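Lysin (Enterococcus phage IMEEF1, PDB 6IST) probably cleaves the peptidoglycan of enterococcal cell walls as a phage endolysin, through a calcium-binding CHAP domain of the papain-like cysteine peptidase clan. Local coordinates at residues C[19-24]-C[32-37]; C[13-18]-C[105-110]; C[41-46]-C[50-55]; C[56-61]-C[170-175]. All blocks are in the same frame, centred on the assembly; numbering follows the deposited sequence.

Interaction 1 (C[19-24]-C[32-37]). With CA (calcium ion), chain E.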
loop_
_atom_site.group_PDB
_atom_site.type_symbol
_atom_site.label_atom_id
_atom_site.label_comp_id
_atom_site.label_asym_id
_atom_site.label_seq_id
_atom_site.Cartn_x
_atom_site.Cartn_y
_atom_site.Cartn_z
ATOM N N VAL C 19 13.636 9.346 -19.867
ATOM C CA VAL C 19 13.563 8.783 -18.555
ATOM C C VAL C 19 13.851 7.326 -18.608
ATOM O O VAL C 19 13.475 6.664 -19.553
ATOM C CB VAL C 19 12.238 9.041 -17.841
ATOM C CG1 VAL C 19 12.231 10.502 -17.400
ATOM C CG2 VAL C 19 11.026 8.711 -18.662
ATOM N N ASP C 20 14.570 6.840 -17.583
ATOM C CA ASP C 20 14.948 5.435 -17.467
ATOM C C ASP C 20 14.335 4.968 -16.157
ATOM O O ASP C 20 14.819 5.333 -15.115
ATOM C CB ASP C 20 16.494 5.264 -17.416
ATOM C CG ASP C 20 16.941 3.774 -17.342
ATOM O OD1 ASP C 20 16.060 2.858 -17.351
ATOM O OD2 ASP C 20 18.167 3.501 -17.293
ATOM N N ALA C 21 13.277 4.178 -16.219
ATOM C CA ALA C 21 12.537 3.776 -15.020
ATOM C C ALA C 21 13.065 2.517 -14.388
ATOM O O ALA C 21 12.840 2.284 -13.219
ATOM C CB ALA C 21 11.058 3.600 -15.337
ATOM N N ASP C 22 13.788 1.728 -15.143
ATOM C CA ASP C 22 14.130 0.425 -14.680
ATOM C C ASP C 22 15.592 0.124 -14.593
ATOM O O ASP C 22 15.922 -0.913 -14.047
ATOM C CB ASP C 22 13.414 -0.603 -15.512
ATOM C CG ASP C 22 13.905 -0.685 -16.934
ATOM O OD1 ASP C 22 14.764 0.151 -17.402
ATOM O OD2 ASP C 22 13.439 -1.637 -17.622
ATOM N N GLY C 23 16.461 1.009 -15.075
ATOM C CA GLY C 23 17.899 0.724 -15.028
ATOM C C GLY C 23 18.397 -0.267 -16.033
ATOM O O GLY C 23 19.495 -0.786 -15.824
ATOM N N TRP C 24 17.655 -0.526 -17.110
ATOM C CA TRP C 24 18.070 -1.385 -18.219
ATOM C C TRP C 24 17.897 -0.700 -19.539
ATOM O O TRP C 24 16.842 -0.132 -19.766
ATOM C CB TRP C 24 17.189 -2.596 -18.288
ATOM C CG TRP C 24 17.423 -3.547 -17.216
ATOM C CD1 TRP C 24 16.869 -3.540 -15.967
ATOM C CD2 TRP C 24 18.262 -4.714 -17.285
ATOM N NE1 TRP C 24 17.361 -4.601 -15.227
ATOM C CE2 TRP C 24 18.180 -5.354 -16.025
ATOM C CE3 TRP C 24 19.082 -5.259 -18.275
ATOM C CZ2 TRP C 24 18.885 -6.511 -15.728
ATOM C CZ3 TRP C 24 19.772 -6.451 -17.991
ATOM C CH2 TRP C 24 19.671 -7.044 -16.707
ATOM N N LEU C 32 8.925 5.336 -20.469
ATOM C CA LEU C 32 8.117 6.531 -20.388
ATOM C C LEU C 32 6.759 6.252 -19.779
ATOM O O LEU C 32 6.310 6.949 -18.855
ATOM C CB LEU C 32 7.873 7.102 -21.799
ATOM C CG LEU C 32 6.992 8.356 -21.828
ATOM C CD1 LEU C 32 7.636 9.374 -20.923
ATOM C CD2 LEU C 32 6.932 8.889 -23.239
ATOM N N THR C 33 6.109 5.200 -20.280
ATOM C CA THR C 33 4.776 4.839 -19.811
ATOM C C THR C 33 4.862 4.500 -18.350
ATOM O O THR C 33 4.009 4.883 -17.562
ATOM C CB THR C 33 4.228 3.649 -20.657
ATOM O OG1 THR C 33 3.835 4.182 -21.962
ATOM C CG2 THR C 33 3.011 2.971 -20.020
ATOM N N VAL C 34 5.886 3.766 -17.970
ATOM C CA VAL C 34 5.994 3.380 -16.557
ATOM C C VAL C 34 6.262 4.608 -15.663
ATOM O O VAL C 34 5.635 4.744 -14.647
ATOM C CB VAL C 34 7.101 2.344 -16.309
ATOM C CG1 VAL C 34 7.428 2.240 -14.827
ATOM C CG2 VAL C 34 6.686 1.041 -16.954
ATOM N N ASP C 35 7.053 5.549 -16.143
ATOM C CA ASP C 35 7.356 6.709 -15.356
ATOM C C ASP C 35 6.072 7.468 -15.113
ATOM O O ASP C 35 5.782 7.933 -14.001
ATOM C CB ASP C 35 8.381 7.553 -16.062
ATOM C CG ASP C 35 8.753 8.834 -15.278
ATOM O OD1 ASP C 35 9.326 8.761 -14.162
ATOM O OD2 ASP C 35 8.450 9.931 -15.798
ATOM N N VAL C 36 5.401 7.807 -16.194
ATOM C CA VAL C 36 4.164 8.566 -16.057
ATOM C C VAL C 36 3.091 7.882 -15.214
ATOM O O VAL C 36 2.453 8.499 -14.330
ATOM C CB VAL C 36 3.608 8.931 -17.420
ATOM C CG1 VAL C 36 2.296 9.687 -17.295
ATOM C CG2 VAL C 36 4.639 9.673 -18.214
ATOM N N MET C 37 2.853 6.599 -15.442
ATOM C CA MET C 37 1.879 5.930 -14.680
ATOM C C MET C 37 2.294 5.871 -13.162
ATOM O O MET C 37 1.413 6.031 -12.296
ATOM C CB MET C 37 1.639 4.523 -15.214
ATOM C CG MET C 37 0.742 4.353 -16.478
ATOM S SD MET C 37 -0.817 5.205 -16.537
ATOM C CE MET C 37 -0.321 6.750 -17.371
HETATM CA CA CA E . 15.420 1.549 -19.202
#
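The calcium-binding loop of the CHAP domain rests on helix 29-41 through two small apolar side chains, Val-19 and Ala-21. CG1 of Val-19 stands anti to the carbonyl carbon (chi1 -74°), which leaves CG2 between the backbone N and that carbon, facing the helix, 3.9 Å from CB of Asp-35 and near Leu-32. Two residues on, CB of Ala-21 meets CG1 of Val-34 at 3.9 Å. No hydrogen bond joins the two segments. Asp-35 crosses Val-19 at about a right angle, and its carboxylate is engaged elsewhere, by the hydroxyl of Tyr-10 and by Arg-39.

Between and beyond these anchors the chain turns to the metal. The calcium ion is bound by Asp-20 OD1 at 2.4 Å, Asp-22 OD1 at 2.4 Å and Trp-24 O at 2.3 Å, and Gly-26 and Asp-31 complete the site. The carboxylates also hold the loop's shape: Trp-24 N donates to Asp-22 OD1 (3.0 Å, 162°) from above the carboxylate plane, which makes an Asx turn, and Gly-23 N donates to Asp-20 OD1. Ligands at 20, 22, 24, 26 and 31 follow the 1-3-5-7-12 spacing of an EF-hand-like calcium loop leading into a helix.

Interaction 2 (C[13-18]-C[105-110])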
loop_
_atom_site.group_PDB
_atom_site.type_symbol
_atom_site.label_atom_id
_atom_site.label_comp_id
_atom_site.label_asym_id
_atom_site.label_seq_id
_atom_site.Cartn_x
_atom_site.Cartn_y
_atom_site.Cartn_z
ATOM N N GLY C 13 6.679 18.304 -21.447
ATOM C CA GLY C 13 7.936 18.721 -20.799
ATOM C C GLY C 13 9.067 17.727 -20.962
ATOM O O GLY C 13 10.214 18.078 -20.900
ATOM N N LEU C 14 8.760 16.457 -21.155
ATOM C CA LEU C 14 9.826 15.501 -21.355
ATOM C C LEU C 14 10.392 15.494 -22.737
ATOM O O LEU C 14 11.384 14.824 -22.975
ATOM C CB LEU C 14 9.326 14.103 -21.126
ATOM C CG LEU C 14 8.990 13.828 -19.679
ATOM C CD1 LEU C 14 8.363 12.430 -19.611
ATOM C CD2 LEU C 14 10.243 13.946 -18.802
ATOM N N VAL C 15 9.724 16.114 -23.685
ATOM C CA VAL C 15 10.192 16.046 -25.061
ATOM C C VAL C 15 11.642 16.536 -25.202
ATOM O O VAL C 15 11.991 17.629 -24.745
ATOM C CB VAL C 15 9.201 16.764 -25.992
ATOM C CG1 VAL C 15 9.806 16.898 -27.384
ATOM C CG2 VAL C 15 7.864 15.998 -26.045
ATOM N N GLY C 16 12.508 15.714 -25.789
ATOM C CA GLY C 16 13.898 16.068 -25.929
ATOM C C GLY C 16 14.792 15.514 -24.839
ATOM O O GLY C 16 15.984 15.502 -24.995
ATOM N N LYS C 17 14.205 14.967 -23.787
ATOM C CA LYS C 17 14.922 14.312 -22.694
ATOM C C LYS C 17 14.465 12.853 -22.672
ATOM O O LYS C 17 13.587 12.453 -23.403
ATOM C CB LYS C 17 14.536 14.933 -21.358
ATOM C CG LYS C 17 14.732 16.438 -21.241
ATOM C CD LYS C 17 13.652 17.012 -20.333
ATOM C CE LYS C 17 13.695 18.534 -20.285
ATOM N NZ LYS C 17 12.586 19.000 -19.403
ATOM N N GLY C 18 14.976 12.088 -21.737
ATOM C CA GLY C 18 14.548 10.688 -21.630
ATOM C C GLY C 18 14.496 10.301 -20.188
ATOM O O GLY C 18 15.210 10.884 -19.378
ATOM N N VAL C 105 -1.288 11.967 -32.393
ATOM C CA VAL C 105 -0.043 12.383 -31.834
ATOM C C VAL C 105 0.211 11.779 -30.454
ATOM O O VAL C 105 -0.605 11.877 -29.595
ATOM C CB VAL C 105 0.012 13.914 -31.760
ATOM C CG1 VAL C 105 1.259 14.390 -31.096
ATOM C CG2 VAL C 105 -0.088 14.509 -33.166
ATOM N N SER C 106 1.363 11.160 -30.266
ATOM C CA SER C 106 1.804 10.683 -28.988
ATOM C C SER C 106 3.299 11.074 -28.721
ATOM O O SER C 106 4.069 11.337 -29.662
ATOM C CB SER C 106 1.503 9.160 -28.820
ATOM O OG SER C 106 2.321 8.386 -29.694
ATOM N N VAL C 107 3.706 11.139 -27.445
ATOM C CA VAL C 107 5.092 11.336 -27.060
ATOM C C VAL C 107 5.594 9.973 -26.666
ATOM O O VAL C 107 4.925 9.278 -25.866
ATOM C CB VAL C 107 5.193 12.282 -25.896
ATOM C CG1 VAL C 107 6.537 12.228 -25.259
ATOM C CG2 VAL C 107 4.875 13.651 -26.394
ATOM N N ASP C 108 6.620 9.543 -27.347
ATOM C CA ASP C 108 7.125 8.175 -27.231
ATOM C C ASP C 108 8.637 8.264 -27.098
ATOM O O ASP C 108 9.276 9.148 -27.686
ATOM C CB ASP C 108 6.942 7.303 -28.478
ATOM C CG ASP C 108 5.541 7.277 -29.127
ATOM O OD1 ASP C 108 4.514 7.739 -28.600
ATOM O OD2 ASP C 108 5.478 6.550 -30.166
ATOM N N GLN C 109 9.236 7.323 -26.345
ATOM C CA GLN C 109 10.686 7.079 -26.407
ATOM C C GLN C 109 10.995 5.968 -27.289
ATOM O O GLN C 109 10.184 5.046 -27.438
ATOM C CB GLN C 109 11.260 6.783 -25.016
ATOM C CG GLN C 109 11.176 7.977 -24.127
ATOM C CD GLN C 109 11.753 7.824 -22.744
ATOM O OE1 GLN C 109 12.053 8.839 -22.125
ATOM N NE2 GLN C 109 11.842 6.603 -22.212
ATOM N N ASN C 110 12.178 6.048 -27.894
ATOM C CA ASN C 110 12.699 4.965 -28.711
ATOM C C ASN C 110 11.944 4.686 -29.968
ATOM O O ASN C 110 11.898 3.528 -30.471
ATOM C CB ASN C 110 12.893 3.685 -27.894
ATOM C CG ASN C 110 14.095 2.882 -28.383
ATOM O OD1 ASN C 110 15.032 3.429 -28.917
ATOM N ND2 ASN C 110 14.033 1.597 -28.236
#
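Val-15 and Val-107 approach to 7.2 Å between their CA atoms where a tight turn after helix 4-13 lies alongside strand 103-108. The turn is a type II beta turn from Leu-14 to Lys-17, closed by Lys-17 N donating to Leu-14 O at 2.9 Å, and Gly-16 takes the positive phi (96°) that this turn needs at its third position. The backbones exchange no hydrogen bond, and the contact is made by two side chains reaching out from segment 105-110.

The first is apolar: CG2 of Val-15 rests against CG2 of Val-107 at 3.8 Å, with the second methyl, CG1 of Val-107, slightly farther off. The second is polar at its tip. Gln-109 runs extended beyond CG, and its OE1 comes to 3.1 Å from CA of Gly-18, close enough to leave little room beside that residue. The same oxygen accepts from the backbone N of Val-19, while NE2 donates to the carbonyl of Gln-28, an arrangement that fixes the rotation of the amide and ties the chain just before the calcium loop, and Gln-28 within it, to the end of segment 105-110. On the turn's other flank, Lys-17 folds back so that NZ of Lys-17 reaches Gly-13 O at 3.0 Å.

Asp-108, between Val-107 and Gln-109, does not touch segment 13-18. Ser-106 OG donates to its OD1 on the syn side, and OD2 is hydrogen-bonded to His-90 NE2 and His-127 NE2. Together with Cys-29, His-90 and Asp-108 have the geometry of a Cys-His-Asp triad, consistent with the active site of CHAP cysteine peptidases.

Interaction 3 (C[41-46]-C[50-55])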
loop_
_atom_site.group_PDB
_atom_site.type_symbol
_atom_site.label_atom_id
_atom_site.label_comp_id
_atom_site.label_asym_id
_atom_site.label_seq_id
_atom_site.Cartn_x
_atom_site.Cartn_y
_atom_site.Cartn_z
ATOM N N PHE C 41 -0.358 7.969 -11.107
ATOM C CA PHE C 41 -1.369 7.026 -10.636
ATOM C C PHE C 41 -0.884 5.994 -9.624
ATOM O O PHE C 41 -1.666 5.196 -9.179
ATOM C CB PHE C 41 -1.940 6.308 -11.832
ATOM C CG PHE C 41 -2.727 7.202 -12.703
ATOM C CD1 PHE C 41 -3.985 7.549 -12.333
ATOM C CD2 PHE C 41 -2.188 7.725 -13.874
ATOM C CE1 PHE C 41 -4.738 8.363 -13.157
ATOM C CE2 PHE C 41 -2.910 8.588 -14.652
ATOM C CZ PHE C 41 -4.158 8.942 -14.256
ATOM N N GLY C 42 0.390 5.992 -9.318
ATOM C CA GLY C 42 0.950 5.037 -8.346
ATOM C C GLY C 42 0.877 3.615 -8.910
ATOM O O GLY C 42 0.930 2.650 -8.137
ATOM N N TRP C 43 0.807 3.481 -10.224
ATOM C CA TRP C 43 0.723 2.160 -10.902
ATOM C C TRP C 43 2.067 1.924 -11.602
ATOM O O TRP C 43 2.476 2.760 -12.434
ATOM C CB TRP C 43 -0.377 2.160 -11.916
ATOM C CG TRP C 43 -0.416 0.883 -12.786
ATOM C CD1 TRP C 43 -0.212 -0.390 -12.361
ATOM C CD2 TRP C 43 -0.737 0.796 -14.146
ATOM N NE1 TRP C 43 -0.337 -1.256 -13.376
ATOM C CE2 TRP C 43 -0.731 -0.556 -14.490
ATOM C CE3 TRP C 43 -1.101 1.717 -15.116
ATOM C CZ2 TRP C 43 -0.975 -0.978 -15.760
ATOM C CZ3 TRP C 43 -1.328 1.285 -16.377
ATOM C CH2 TRP C 43 -1.285 -0.048 -16.698
ATOM N N ARG C 44 2.748 0.799 -11.329
ATOM C CA ARG C 44 3.932 0.380 -12.134
ATOM C C ARG C 44 3.520 -0.774 -13.082
ATOM O O ARG C 44 3.389 -1.927 -12.664
ATOM C CB ARG C 44 5.113 -0.041 -11.229
ATOM C CG ARG C 44 6.324 -0.491 -11.994
ATOM C CD ARG C 44 7.554 -0.783 -11.088
ATOM N NE ARG C 44 7.461 -2.205 -10.670
ATOM C CZ ARG C 44 8.359 -2.910 -9.951
ATOM N NH1 ARG C 44 8.129 -4.205 -9.692
ATOM N NH2 ARG C 44 9.505 -2.357 -9.553
ATOM N N PRO C 45 3.272 -0.469 -14.367
ATOM C CA PRO C 45 2.968 -1.521 -15.304
ATOM C C PRO C 45 4.116 -2.482 -15.355
ATOM O O PRO C 45 5.239 -2.100 -15.222
ATOM C CB PRO C 45 2.829 -0.775 -16.670
ATOM C CG PRO C 45 2.545 0.645 -16.281
ATOM C CD PRO C 45 3.315 0.871 -15.011
ATOM N N TYR C 46 3.783 -3.708 -15.658
ATOM C CA TYR C 46 4.729 -4.798 -15.654
ATOM C C TYR C 46 5.141 -5.174 -17.074
ATOM O O TYR C 46 4.400 -5.029 -18.027
ATOM C CB TYR C 46 4.047 -5.965 -14.955
ATOM C CG TYR C 46 4.867 -7.172 -14.990
ATOM C CD1 TYR C 46 5.919 -7.337 -14.073
ATOM C CD2 TYR C 46 4.630 -8.165 -15.938
ATOM C CE1 TYR C 46 6.704 -8.486 -14.100
ATOM C CE2 TYR C 46 5.435 -9.301 -15.981
ATOM C CZ TYR C 46 6.445 -9.451 -15.052
ATOM O OH TYR C 46 7.214 -10.577 -15.084
ATOM N N ILE C 50 4.209 -4.982 -24.879
ATOM C CA ILE C 50 3.221 -5.881 -25.313
ATOM C C ILE C 50 2.399 -6.467 -24.177
ATOM O O ILE C 50 1.266 -6.855 -24.381
ATOM C CB ILE C 50 3.868 -7.042 -26.128
ATOM C CG1 ILE C 50 2.827 -7.909 -26.848
ATOM C CG2 ILE C 50 4.825 -7.907 -25.275
ATOM C CD1 ILE C 50 2.052 -7.074 -27.856
ATOM N N ALA C 51 2.995 -6.571 -22.988
ATOM C CA ALA C 51 2.270 -7.005 -21.798
ATOM C C ALA C 51 1.182 -6.031 -21.385
ATOM O O ALA C 51 0.239 -6.428 -20.694
ATOM C CB ALA C 51 3.178 -7.233 -20.627
ATOM N N LEU C 52 1.235 -4.769 -21.829
ATOM C CA LEU C 52 0.027 -3.924 -21.620
ATOM C C LEU C 52 -1.315 -4.451 -22.240
ATOM O O LEU C 52 -2.426 -4.011 -21.889
ATOM C CB LEU C 52 0.334 -2.524 -22.159
ATOM C CG LEU C 52 1.413 -1.724 -21.436
ATOM C CD1 LEU C 52 1.839 -0.512 -22.250
ATOM C CD2 LEU C 52 1.012 -1.306 -20.013
ATOM N N VAL C 53 -1.263 -5.340 -23.208
ATOM C CA VAL C 53 -2.466 -5.863 -23.869
ATOM C C VAL C 53 -3.292 -6.621 -22.852
ATOM O O VAL C 53 -4.495 -6.558 -22.852
ATOM C CB VAL C 53 -2.098 -6.788 -25.058
ATOM C CG1 VAL C 53 -3.282 -7.615 -25.524
ATOM C CG2 VAL C 53 -1.626 -5.973 -26.204
ATOM N N ASP C 54 -2.650 -7.353 -21.970
ATOM C CA ASP C 54 -3.490 -8.210 -21.138
ATOM C C ASP C 54 -3.152 -8.276 -19.640
ATOM O O ASP C 54 -3.834 -8.961 -18.904
ATOM C CB ASP C 54 -3.393 -9.613 -21.750
ATOM C CG ASP C 54 -2.023 -10.219 -21.547
ATOM O OD1 ASP C 54 -1.960 -11.474 -21.501
ATOM O OD2 ASP C 54 -1.022 -9.464 -21.446
ATOM N N GLN C 55 -2.210 -7.497 -19.160
ATOM C CA GLN C 55 -1.948 -7.524 -17.716
ATOM C C GLN C 55 -3.105 -6.861 -16.968
ATOM O O GLN C 55 -3.834 -6.009 -17.508
ATOM C CB GLN C 55 -0.646 -6.854 -17.385
ATOM C CG GLN C 55 -0.644 -5.342 -17.496
ATOM C CD GLN C 55 0.764 -4.750 -17.358
ATOM O OE1 GLN C 55 1.047 -4.147 -16.360
ATOM N NE2 GLN C 55 1.632 -4.917 -18.368
HETATM O O HOH W 1 -0.359 -4.235 -14.124
#
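Two hydrogen bonds join the amide of Gln-55 to the backbone of Tyr-46, much as a neighbouring strand would. Tyr-46 N donates almost straight to Gln-55 OE1 (2.9 Å, 177°), and Gln-55 NE2 returns a more bent bond to Tyr-46 O (2.8 Å). NE2 also donates to Ala-51 O, which it meets from above the carbonyl plane, so both amide hydrogens have partners and the flip of the amide is settled. A chi1 of 73° swings CG of Gln-55 between its own N and carbonyl carbon and lets the chain extend to Tyr-46.

Water adds a third link: one molecule donates to Gln-55 OE1 at 2.6 Å and accepts from Trp-43 NE1 at 3.1 Å, lying at the edge of the indole, in its plane. The indole and amide planes stand 83° apart.

Apolar contacts accompany the polar ones. CD2 of Leu-52 packs on CB of Pro-45 at 3.8 Å and on CH2 of Trp-43 at 4.2 Å, while CG of Pro-45 sits 3.7 Å above the centre of the Trp-43 ring.

Around this buried bend, Met-30 and Met-37 of helix 29-41 touch Pro-45, Leu-52 and Trp-43; strand 215-219 packs on Trp-43 and Tyr-46, and Ile-136 of strand 132-137 on Leu-52.

Interaction 4 (C[56-61]-C[170-175])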
loop_
_atom_site.group_PDB
_atom_site.type_symbol
_atom_site.label_atom_id
_atom_site.label_comp_id
_atom_site.label_asym_id
_atom_site.label_seq_id
_atom_site.Cartn_x
_atom_site.Cartn_y
_atom_site.Cartn_z
ATOM N N PRO C 56 -3.333 -7.270 -15.717
ATOM C CA PRO C 56 -4.382 -6.596 -14.928
ATOM C C PRO C 56 -4.117 -5.105 -14.711
ATOM O O PRO C 56 -2.945 -4.629 -14.691
ATOM C CB PRO C 56 -4.348 -7.337 -13.567
ATOM C CG PRO C 56 -3.340 -8.423 -13.702
ATOM C CD PRO C 56 -2.490 -8.159 -14.895
ATOM N N LEU C 57 -5.220 -4.375 -14.537
ATOM C CA LEU C 57 -5.169 -2.935 -14.416
ATOM C C LEU C 57 -5.744 -2.491 -13.096
ATOM O O LEU C 57 -6.636 -3.118 -12.607
ATOM C CB LEU C 57 -5.987 -2.299 -15.525
ATOM C CG LEU C 57 -5.527 -2.693 -16.939
ATOM C CD1 LEU C 57 -6.408 -1.993 -17.935
ATOM C CD2 LEU C 57 -4.105 -2.327 -17.248
ATOM N N PRO C 58 -5.246 -1.386 -12.535
ATOM C CA PRO C 58 -5.784 -0.886 -11.297
ATOM C C PRO C 58 -7.215 -0.405 -11.451
ATOM O O PRO C 58 -7.678 -0.142 -12.559
ATOM C CB PRO C 58 -4.861 0.309 -10.944
ATOM C CG PRO C 58 -3.586 0.044 -11.723
ATOM C CD PRO C 58 -4.074 -0.592 -12.979
ATOM N N ALA C 59 -7.877 -0.267 -10.317
ATOM C CA ALA C 59 -9.227 0.284 -10.275
ATOM C C ALA C 59 -9.362 1.546 -11.069
ATOM O O ALA C 59 -8.509 2.434 -10.961
ATOM C CB ALA C 59 -9.614 0.554 -8.806
ATOM N N GLY C 60 -10.457 1.644 -11.830
ATOM C CA GLY C 60 -10.753 2.842 -12.583
ATOM C C GLY C 60 -10.204 2.830 -14.025
ATOM O O GLY C 60 -10.721 3.566 -14.894
ATOM N N PHE C 61 -9.169 2.024 -14.301
ATOM C CA PHE C 61 -8.573 1.945 -15.637
ATOM C C PHE C 61 -9.423 1.134 -16.616
ATOM O O PHE C 61 -10.064 0.163 -16.258
ATOM C CB PHE C 61 -7.154 1.322 -15.570
ATOM C CG PHE C 61 -6.099 2.266 -15.085
ATOM C CD1 PHE C 61 -6.069 2.679 -13.752
ATOM C CD2 PHE C 61 -5.120 2.735 -15.946
ATOM C CE1 PHE C 61 -5.078 3.532 -13.277
ATOM C CE2 PHE C 61 -4.167 3.617 -15.506
ATOM C CZ PHE C 61 -4.136 4.024 -14.177
ATOM N N ILE C 170 -3.299 -3.440 -2.453
ATOM C CA ILE C 170 -3.257 -4.623 -3.330
ATOM C C ILE C 170 -1.942 -4.636 -3.994
ATOM O O ILE C 170 -1.413 -3.584 -4.338
ATOM C CB ILE C 170 -4.360 -4.503 -4.420
ATOM C CG1 ILE C 170 -5.743 -4.798 -3.802
ATOM C CG2 ILE C 170 -4.114 -5.444 -5.624
ATOM C CD1 ILE C 170 -6.932 -4.485 -4.655
ATOM N N TYR C 171 -1.438 -5.829 -4.269
ATOM C CA TYR C 171 -0.241 -6.025 -5.046
ATOM C C TYR C 171 -0.501 -7.177 -5.950
ATOM O O TYR C 171 -1.425 -7.992 -5.702
ATOM C CB TYR C 171 1.048 -6.193 -4.223
ATOM C CG TYR C 171 1.123 -7.451 -3.421
ATOM C CD1 TYR C 171 1.567 -8.643 -4.006
ATOM C CD2 TYR C 171 0.706 -7.467 -2.097
ATOM C CE1 TYR C 171 1.586 -9.811 -3.282
ATOM C CE2 TYR C 171 0.765 -8.637 -1.351
ATOM C CZ TYR C 171 1.201 -9.799 -1.945
ATOM O OH TYR C 171 1.188 -10.983 -1.163
ATOM N N TYR C 172 0.269 -7.234 -7.030
ATOM C CA TYR C 172 0.129 -8.342 -7.955
ATOM C C TYR C 172 1.338 -9.159 -7.868
ATOM O O TYR C 172 2.425 -8.682 -7.671
ATOM C CB TYR C 172 -0.066 -7.963 -9.399
ATOM C CG TYR C 172 -1.158 -7.012 -9.717
ATOM C CD1 TYR C 172 -2.281 -6.870 -8.930
ATOM C CD2 TYR C 172 -1.108 -6.291 -10.876
ATOM C CE1 TYR C 172 -3.309 -5.969 -9.276
ATOM C CE2 TYR C 172 -2.132 -5.409 -11.236
ATOM C CZ TYR C 172 -3.231 -5.268 -10.457
ATOM O OH TYR C 172 -4.233 -4.364 -10.838
ATOM N N LYS C 173 1.150 -10.448 -8.133
ATOM C CA LYS C 173 2.308 -11.388 -8.100
ATOM C C LYS C 173 2.323 -12.193 -9.414
ATOM O O LYS C 173 1.311 -12.687 -9.875
ATOM C CB LYS C 173 2.203 -12.333 -6.891
ATOM C CG LYS C 173 3.197 -13.494 -6.832
ATOM C CD LYS C 173 2.827 -14.463 -5.704
ATOM C CE LYS C 173 3.946 -15.515 -5.546
ATOM N NZ LYS C 173 3.800 -16.360 -4.329
ATOM N N ARG C 174 3.471 -12.207 -10.049
ATOM C CA ARG C 174 3.691 -12.965 -11.275
ATOM C C ARG C 174 4.255 -14.295 -10.820
ATOM O O ARG C 174 5.325 -14.349 -10.233
ATOM C CB ARG C 174 4.711 -12.225 -12.154
ATOM C CG ARG C 174 4.913 -12.833 -13.518
ATOM C CD ARG C 174 3.705 -12.654 -14.376
ATOM N NE ARG C 174 3.916 -13.148 -15.716
ATOM C CZ ARG C 174 2.950 -13.305 -16.618
ATOM N NH1 ARG C 174 1.669 -13.036 -16.317
ATOM N NH2 ARG C 174 3.266 -13.758 -17.839
ATOM N N THR C 175 3.512 -15.350 -11.044
ATOM C CA THR C 175 3.857 -16.651 -10.482
ATOM C C THR C 175 4.875 -17.353 -11.383
ATOM O O THR C 175 4.973 -17.014 -12.537
ATOM C CB THR C 175 2.622 -17.540 -10.349
ATOM O OG1 THR C 175 2.023 -17.700 -11.633
ATOM C CG2 THR C 175 1.605 -16.899 -9.400
#
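Tyr-172 turns its ring onto Pro-56 with CG anti to its own carbonyl carbon (chi1 -53°) and chi2 at -26°, sending the phenol outward from strand 169-174 of the five-stranded mixed sheet and along the loop 56-61. The two side chains slide past each other in opposite directions. CG of Pro-56 lies over one face of the ring, and CB of Pro-56 makes the nearest apolar approach, 3.7 Å from CE2 of Tyr-172. The carbonyl of the same proline also comes close, with Pro-56 O 3.6 Å from CE2 of Tyr-172.

At the far end of the phenol, the loop's next residues gather round the hydroxyl. Pro-56 meets the ring, and Leu-57 and Pro-58 the hydroxyl beyond it, although only one residue of the strand segment takes part. Val-215 and Thr-217 on one neighbouring strand and Thr-180 and Gln-182 on the other also touch Tyr-172, so this tyrosine joins loop 56-61 to the mixed sheet, whose strands 169-174, 180-186 and 215-219 come from the C-terminal part of the chain.

From Pro-58 the loop reverses in a type II beta turn that ends at Phe-61, with CD of Pro-58 packed above the rim of the Phe-61 ring. The hydroxyl, Tyr-172 OH, finishes 3.2 Å from Leu-57 O.

How the interactions relate
The contacts adjoin in the order 2, 1, 3, 4, with the calcium at interaction 1 and the mixed sheet at interaction 4. Interactions 1 and 2 adjoin through Val-19 N and Gln-109 OE1, 2.8 Å apart, and through Leu-32 CD1 and Leu-14 CD1 at 3.4 Å; the Gln-109 side chain is about 7 Å from the calcium ion. Interaction 2 also carries Asp-108 of the probable triad. Helix 29-41 passes from interaction 1 to interaction 3, where Met-37 CB packs 3.4 Å from Trp-43 O; Met-37 SD also reaches Phe-61 CE2 of interaction 4 at 3.8 Å. Interactions 3 and 4 meet at Trp-43 of interaction 3, whose CG is 3.4 Å from Pro-58 CG of interaction 4. Interactions 2 and 4 do not touch.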